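Local coordinates for putative trimethylamine methyltransferase (Rhizobium meliloti, PDB 4YYC), which is of unproven function, but probably acts as a methyltransferase of the trimethylamine methyltransferase (MTTB) family, at residues Phe117-Arg122 / Ala128-Lys133; Leu241-Ala246 / Phe388-Ala393. All blocks are in the same frame, centred on the assembly; numbering follows the deposited sequence.

Contact 1: residues Phe117-Arg122 / Ala128-Lys133; sequences FTWHAR and AQIGGK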
loop_
_atom_site.group_PDB
_atom_site.type_symbol
_atom_site.label_atom_id
_atom_site.label_comp_id
_atom_site.label_asym_id
_atom_site.label_seq_id
_atom_site.Cartn_x
_atom_site.Cartn_y
_atom_site.Cartn_z
ATOM N N PHE A 117 -22.648 -14.823 5.762
ATOM C CA PHE A 117 -23.583 -15.565 4.946
ATOM C C PHE A 117 -22.969 -15.903 3.613
ATOM O O PHE A 117 -21.965 -15.274 3.231
ATOM C CB PHE A 117 -24.924 -14.792 4.788
ATOM C CG PHE A 117 -24.785 -13.479 4.046
ATOM C CD1 PHE A 117 -24.488 -12.316 4.721
ATOM C CD2 PHE A 117 -24.941 -13.413 2.675
ATOM C CE1 PHE A 117 -24.316 -11.124 4.039
ATOM C CE2 PHE A 117 -24.768 -12.233 2.005
ATOM C CZ PHE A 117 -24.452 -11.087 2.686
ATOM N N THR A 118 -23.568 -16.854 2.896
ATOM C CA THR A 118 -23.096 -17.209 1.568
ATOM C C THR A 118 -23.799 -16.380 0.494
ATOM O O THR A 118 -25.034 -16.246 0.495
ATOM C CB THR A 118 -23.364 -18.701 1.305
ATOM O OG1 THR A 118 -22.738 -19.480 2.339
ATOM C CG2 THR A 118 -22.823 -19.097 -0.045
ATOM N N TRP A 119 -23.006 -15.829 -0.419
ATOM C CA TRP A 119 -23.479 -15.234 -1.663
ATOM C C TRP A 119 -23.400 -16.323 -2.707
ATOM O O TRP A 119 -22.334 -16.748 -3.115
ATOM C CB TRP A 119 -22.595 -14.060 -2.043
ATOM C CG TRP A 119 -23.025 -13.227 -3.169
ATOM C CD1 TRP A 119 -24.174 -13.304 -3.930
ATOM C CD2 TRP A 119 -22.291 -12.126 -3.660
ATOM N NE1 TRP A 119 -24.169 -12.288 -4.868
ATOM C CE2 TRP A 119 -23.029 -11.547 -4.704
ATOM C CE3 TRP A 119 -21.065 -11.557 -3.303
ATOM C CZ2 TRP A 119 -22.575 -10.424 -5.390
ATOM C CZ3 TRP A 119 -20.626 -10.452 -3.979
ATOM C CH2 TRP A 119 -21.365 -9.895 -5.000
ATOM N N HIS A 120 -24.571 -16.872 -3.056
ATOM C CA HIS A 120 -24.621 -18.026 -3.926
ATOM C C HIS A 120 -24.449 -17.612 -5.378
ATOM O O HIS A 120 -24.999 -16.592 -5.810
ATOM C CB HIS A 120 -25.928 -18.779 -3.753
ATOM C CG HIS A 120 -26.049 -19.415 -2.396
ATOM N ND1 HIS A 120 -25.774 -20.745 -2.170
ATOM C CD2 HIS A 120 -26.337 -18.882 -1.186
ATOM C CE1 HIS A 120 -25.907 -21.007 -0.882
ATOM N NE2 HIS A 120 -26.238 -19.892 -0.260
ATOM N N ALA A 121 -23.733 -18.427 -6.117
ATOM C CA ALA A 121 -23.515 -18.228 -7.558
ATOM C C ALA A 121 -24.235 -19.317 -8.305
ATOM O O ALA A 121 -24.440 -20.421 -7.795
ATOM C CB ALA A 121 -22.021 -18.292 -7.861
ATOM N N ARG A 122 -24.558 -19.063 -9.559
ATOM C CA ARG A 122 -25.282 -20.060 -10.329
ATOM C C ARG A 122 -24.426 -21.305 -10.577
ATOM O O ARG A 122 -24.963 -22.377 -10.721
ATOM C CB ARG A 122 -25.812 -19.469 -11.624
ATOM C CG ARG A 122 -24.748 -19.138 -12.667
ATOM C CD ARG A 122 -25.409 -18.502 -13.874
ATOM N NE ARG A 122 -24.584 -18.335 -15.065
ATOM C CZ ARG A 122 -24.310 -19.281 -15.946
ATOM N NH1 ARG A 122 -24.757 -20.522 -15.785
ATOM N NH2 ARG A 122 -23.601 -18.999 -17.039
ATOM N N ALA A 128 -19.472 -17.419 -2.661
ATOM C CA ALA A 128 -18.525 -16.583 -1.895
ATOM C C ALA A 128 -19.056 -16.332 -0.517
ATOM O O ALA A 128 -20.214 -16.003 -0.360
ATOM C CB ALA A 128 -18.296 -15.263 -2.582
ATOM N N GLN A 129 -18.220 -16.477 0.481
ATOM C CA GLN A 129 -18.585 -16.105 1.828
ATOM C C GLN A 129 -18.527 -14.609 1.966
ATOM O O GLN A 129 -17.504 -14.022 1.643
ATOM C CB GLN A 129 -17.679 -16.757 2.896
ATOM C CG GLN A 129 -18.044 -16.325 4.319
ATOM C CD GLN A 129 -17.205 -17.001 5.378
ATOM O OE1 GLN A 129 -17.254 -18.234 5.462
ATOM N NE2 GLN A 129 -16.454 -16.225 6.234
ATOM N N ILE A 130 -19.551 -14.035 2.605
ATOM C CA ILE A 130 -19.555 -12.615 2.944
ATOM C C ILE A 130 -19.526 -12.496 4.460
ATOM O O ILE A 130 -20.461 -12.904 5.129
ATOM C CB ILE A 130 -20.799 -11.912 2.354
ATOM C CG1 ILE A 130 -20.674 -11.818 0.815
ATOM C CG2 ILE A 130 -20.957 -10.506 2.891
ATOM C CD1 ILE A 130 -19.581 -10.906 0.278
ATOM N N GLY A 131 -18.403 -11.992 5.001
ATOM C CA GLY A 131 -18.230 -11.856 6.436
ATOM C C GLY A 131 -17.050 -12.632 6.970
ATOM O O GLY A 131 -16.405 -13.430 6.262
ATOM N N GLY A 132 -16.741 -12.367 8.229
ATOM C CA GLY A 132 -15.660 -13.043 8.923
ATOM C C GLY A 132 -14.309 -12.789 8.319
ATOM O O GLY A 132 -13.991 -11.654 7.966
ATOM N N LYS A 133 -13.558 -13.870 8.114
ATOM C CA LYS A 133 -12.204 -13.773 7.529
ATOM C C LYS A 133 -12.161 -13.722 6.015
ATOM O O LYS A 133 -11.101 -13.666 5.444
ATOM C CB LYS A 133 -11.305 -14.931 8.047
ATOM C CG LYS A 133 -11.113 -14.957 9.559
ATOM C CD LYS A 133 -10.378 -13.726 10.043
ATOM C CE LYS A 133 -10.117 -13.813 11.525
ATOM N NZ LYS A 133 -9.051 -12.897 11.962
#
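Ile130 lies alongside Phe117 on the inward side of an antiparallel beta hairpin built from strands 116-119 and 128-131, the two side chains pointing the same way. Ile130 CB makes a CH-pi contact over one face of the Phe117 ring, 4.0 Å from its centroid and offset toward the rim, and the CG2 methyl sits 3.5 Å from Phe117 CZ. What brings the ring over its neighbour is a first torsion of 64° at Phe117, which sets CG between the backbone N and the carbonyl carbon. The other branch of Ile130 heads for the indole: CD1 meets Trp119 CE3 obliquely at 3.9 Å.

Main-chain bonds fix this register. Phe117 and Ile130 form one hydrogen-bonded pair, with Ile130 N 2.8 Å from Phe117 O; Trp119 and Ala128 form the next, with Trp119 N 2.8 Å from Ala128 O. Between them, Thr118 and Gln129 make a non-hydrogen-bonded pair whose side chains leave by the other face. Further out, Leu241, Leu314 and Val136 pack against the apolar face, and Asn127 OD1 accepts a hydrogen bond from Ala121 N inside the connecting loop. Gln129, its side chain extended, reaches forward along its own segment: NE2 donates to Gly131 O at 2.8 Å, approaching 48° out of the carbonyl plane while the acceptor stays nearly in the plane of the Gln129 amide.

Contact 2: residues Leu241-Ala246 / Phe388-Ala393; sequences LNLINA and FVLHAA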
loop_
_atom_site.group_PDB
_atom_site.type_symbol
_atom_site.label_atom_id
_atom_site.label_comp_id
_atom_site.label_asym_id
_atom_site.label_seq_id
_atom_site.Cartn_x
_atom_site.Cartn_y
_atom_site.Cartn_z
ATOM N N LEU A 241 -25.979 -9.219 -3.896
ATOM C CA LEU A 241 -25.700 -8.064 -3.035
ATOM C C LEU A 241 -26.137 -6.827 -3.790
ATOM O O LEU A 241 -25.951 -6.743 -5.006
ATOM C CB LEU A 241 -24.196 -7.943 -2.691
ATOM C CG LEU A 241 -23.834 -8.587 -1.358
ATOM C CD1 LEU A 241 -24.123 -10.083 -1.332
ATOM C CD2 LEU A 241 -22.355 -8.384 -1.038
ATOM N N ASN A 242 -26.689 -5.851 -3.072
ATOM C CA ASN A 242 -27.374 -4.727 -3.687
ATOM C C ASN A 242 -26.972 -3.452 -3.023
ATOM O O ASN A 242 -27.017 -3.365 -1.806
ATOM C CB ASN A 242 -28.874 -4.979 -3.647
ATOM C CG ASN A 242 -29.224 -6.284 -4.307
ATOM O OD1 ASN A 242 -29.120 -6.367 -5.523
ATOM N ND2 ASN A 242 -29.504 -7.325 -3.529
ATOM N N LEU A 243 -26.508 -2.475 -3.786
ATOM C CA LEU A 243 -25.944 -1.270 -3.213
ATOM C C LEU A 243 -27.021 -0.303 -2.768
ATOM O O LEU A 243 -27.750 0.222 -3.589
ATOM C CB LEU A 243 -25.002 -0.615 -4.214
ATOM C CG LEU A 243 -24.244 0.607 -3.733
ATOM C CD1 LEU A 243 -23.352 0.305 -2.567
ATOM C CD2 LEU A 243 -23.383 1.077 -4.913
ATOM N N ILE A 244 -27.086 -0.048 -1.465
ATOM C CA ILE A 244 -28.088 0.839 -0.861
ATOM C C ILE A 244 -27.331 2.038 -0.273
ATOM O O ILE A 244 -26.833 1.977 0.869
ATOM C CB ILE A 244 -28.939 0.112 0.216
ATOM C CG1 ILE A 244 -29.580 -1.171 -0.366
ATOM C CG2 ILE A 244 -29.960 1.095 0.817
ATOM C CD1 ILE A 244 -30.560 -0.938 -1.506
ATOM N N ASN A 245 -27.159 3.093 -1.055
ATOM C CA ASN A 245 -26.472 4.254 -0.559
ATOM C C ASN A 245 -27.334 5.111 0.360
ATOM O O ASN A 245 -28.552 5.196 0.179
ATOM C CB ASN A 245 -25.970 5.117 -1.694
ATOM C CG ASN A 245 -24.849 4.461 -2.482
ATOM O OD1 ASN A 245 -25.036 4.116 -3.652
ATOM N ND2 ASN A 245 -23.680 4.314 -1.874
ATOM N N ALA A 246 -26.706 5.721 1.357
ATOM C CA ALA A 246 -27.256 6.874 2.032
ATOM C C ALA A 246 -26.912 8.086 1.201
ATOM O O ALA A 246 -25.833 8.147 0.571
ATOM C CB ALA A 246 -26.692 7.051 3.422
ATOM N N PHE A 388 -16.246 -7.256 1.502
ATOM C CA PHE A 388 -16.769 -7.085 0.166
ATOM C C PHE A 388 -16.163 -5.830 -0.406
ATOM O O PHE A 388 -16.273 -4.767 0.203
ATOM C CB PHE A 388 -18.294 -7.014 0.170
ATOM C CG PHE A 388 -18.867 -6.724 -1.160
ATOM C CD1 PHE A 388 -18.591 -7.562 -2.231
ATOM C CD2 PHE A 388 -19.687 -5.607 -1.372
ATOM C CE1 PHE A 388 -19.104 -7.302 -3.476
ATOM C CE2 PHE A 388 -20.182 -5.322 -2.647
ATOM C CZ PHE A 388 -19.886 -6.176 -3.696
ATOM N N VAL A 389 -15.482 -5.976 -1.523
ATOM C CA VAL A 389 -14.784 -4.881 -2.130
ATOM C C VAL A 389 -15.420 -4.556 -3.467
ATOM O O VAL A 389 -15.084 -5.131 -4.533
ATOM C CB VAL A 389 -13.285 -5.214 -2.309
ATOM C CG1 VAL A 389 -12.529 -3.983 -2.773
ATOM C CG2 VAL A 389 -12.662 -5.779 -1.045
ATOM N N LEU A 390 -16.291 -3.560 -3.438
ATOM C CA LEU A 390 -16.751 -2.941 -4.663
ATOM C C LEU A 390 -15.626 -2.115 -5.242
ATOM O O LEU A 390 -14.767 -1.607 -4.516
ATOM C CB LEU A 390 -17.962 -2.057 -4.348
ATOM C CG LEU A 390 -18.836 -1.668 -5.553
ATOM C CD1 LEU A 390 -19.348 -2.893 -6.271
ATOM C CD2 LEU A 390 -19.958 -0.766 -5.013
ATOM N N HIS A 391 -15.570 -1.985 -6.570
ATOM C CA HIS A 391 -14.568 -1.158 -7.235
ATOM C C HIS A 391 -13.152 -1.714 -7.075
ATOM O O HIS A 391 -12.169 -0.971 -7.038
ATOM C CB HIS A 391 -14.542 0.303 -6.826
ATOM C CG HIS A 391 -15.886 0.934 -6.615
ATOM N ND1 HIS A 391 -16.800 1.134 -7.621
ATOM C CD2 HIS A 391 -16.416 1.499 -5.518
ATOM C CE1 HIS A 391 -17.850 1.760 -7.149
ATOM N NE2 HIS A 391 -17.646 2.004 -5.872
ATOM N N ALA A 392 -13.032 -3.026 -6.976
ATOM C CA ALA A 392 -11.689 -3.608 -6.845
ATOM C C ALA A 392 -10.823 -3.467 -8.073
ATOM O O ALA A 392 -9.592 -3.483 -7.961
ATOM C CB ALA A 392 -11.818 -5.079 -6.451
ATOM N N ALA A 393 -11.424 -3.313 -9.245
ATOM C CA ALA A 393 -10.690 -3.090 -10.512
ATOM C C ALA A 393 -11.478 -2.304 -11.488
ATOM O O ALA A 393 -12.709 -2.536 -11.644
ATOM C CB ALA A 393 -10.260 -4.379 -11.146
#
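Leu241 and Phe388 meet from opposite directions, and this is the close-fitting end of the contact. The CD2 methyl of Leu241 stands over the centre of the Phe388 ring, 3.8 Å from the centroid and only 9° off the ring normal, a CH-pi contact with almost no offset. On the opposite face, over the ring centre, lies the backbone N of Leu390, so the ring is sandwiched between a methyl and its own chain. Replacing Phe388 with an alanine would probably open a gap beneath Leu241 CD2 and leave that methyl without its aromatic face.

No hydrogen bond links the segments; the CA atoms of Leu241 and Phe388 are 9.5 Å apart, as are those of Leu243 and Leu390, and side chains alone bridge the interior of what is probably the (beta/alpha)8 barrel of this family, strand 240-245 lying across from strand 388-389.

The packing thins toward the ligand side. There Leu243 and Leu390 share one methyl pair, CD2 to CD2 at 3.9 Å, each with CG anti to its backbone N. Just beyond, Asn245 ND2 and His391 NE2 both hydrogen-bond an unidentified ligand, probably picked up from the crystallisation liquor. Tyr141 N holds His391 ND1, and Leu390 CG lies 3.8 Å above the plane of the imidazole, over its centre.

Contact 1 is partly buried: its hairpin has an apolar face turned inward and another face bearing Thr118 and Gln129. Contact 2 lies near the centre of the chain, with all of its touching residues buried. The chemistry follows: backbone hydrogen bonds plus side-chain packing join the paired strands 117-122 and 128-133, whereas 241-246 and 388-393, far apart in sequence, meet through side chains alone. The two contacts share no strand, yet they touch. Trp119 CZ3 reaches Phe388 CE1 at 3.5 Å, with the ring planes at about 80°, and Leu241 CD1 packs on Trp119 CD2 at 3.6 Å. The hairpin thus covers the end of contact 2 farther from the ligand.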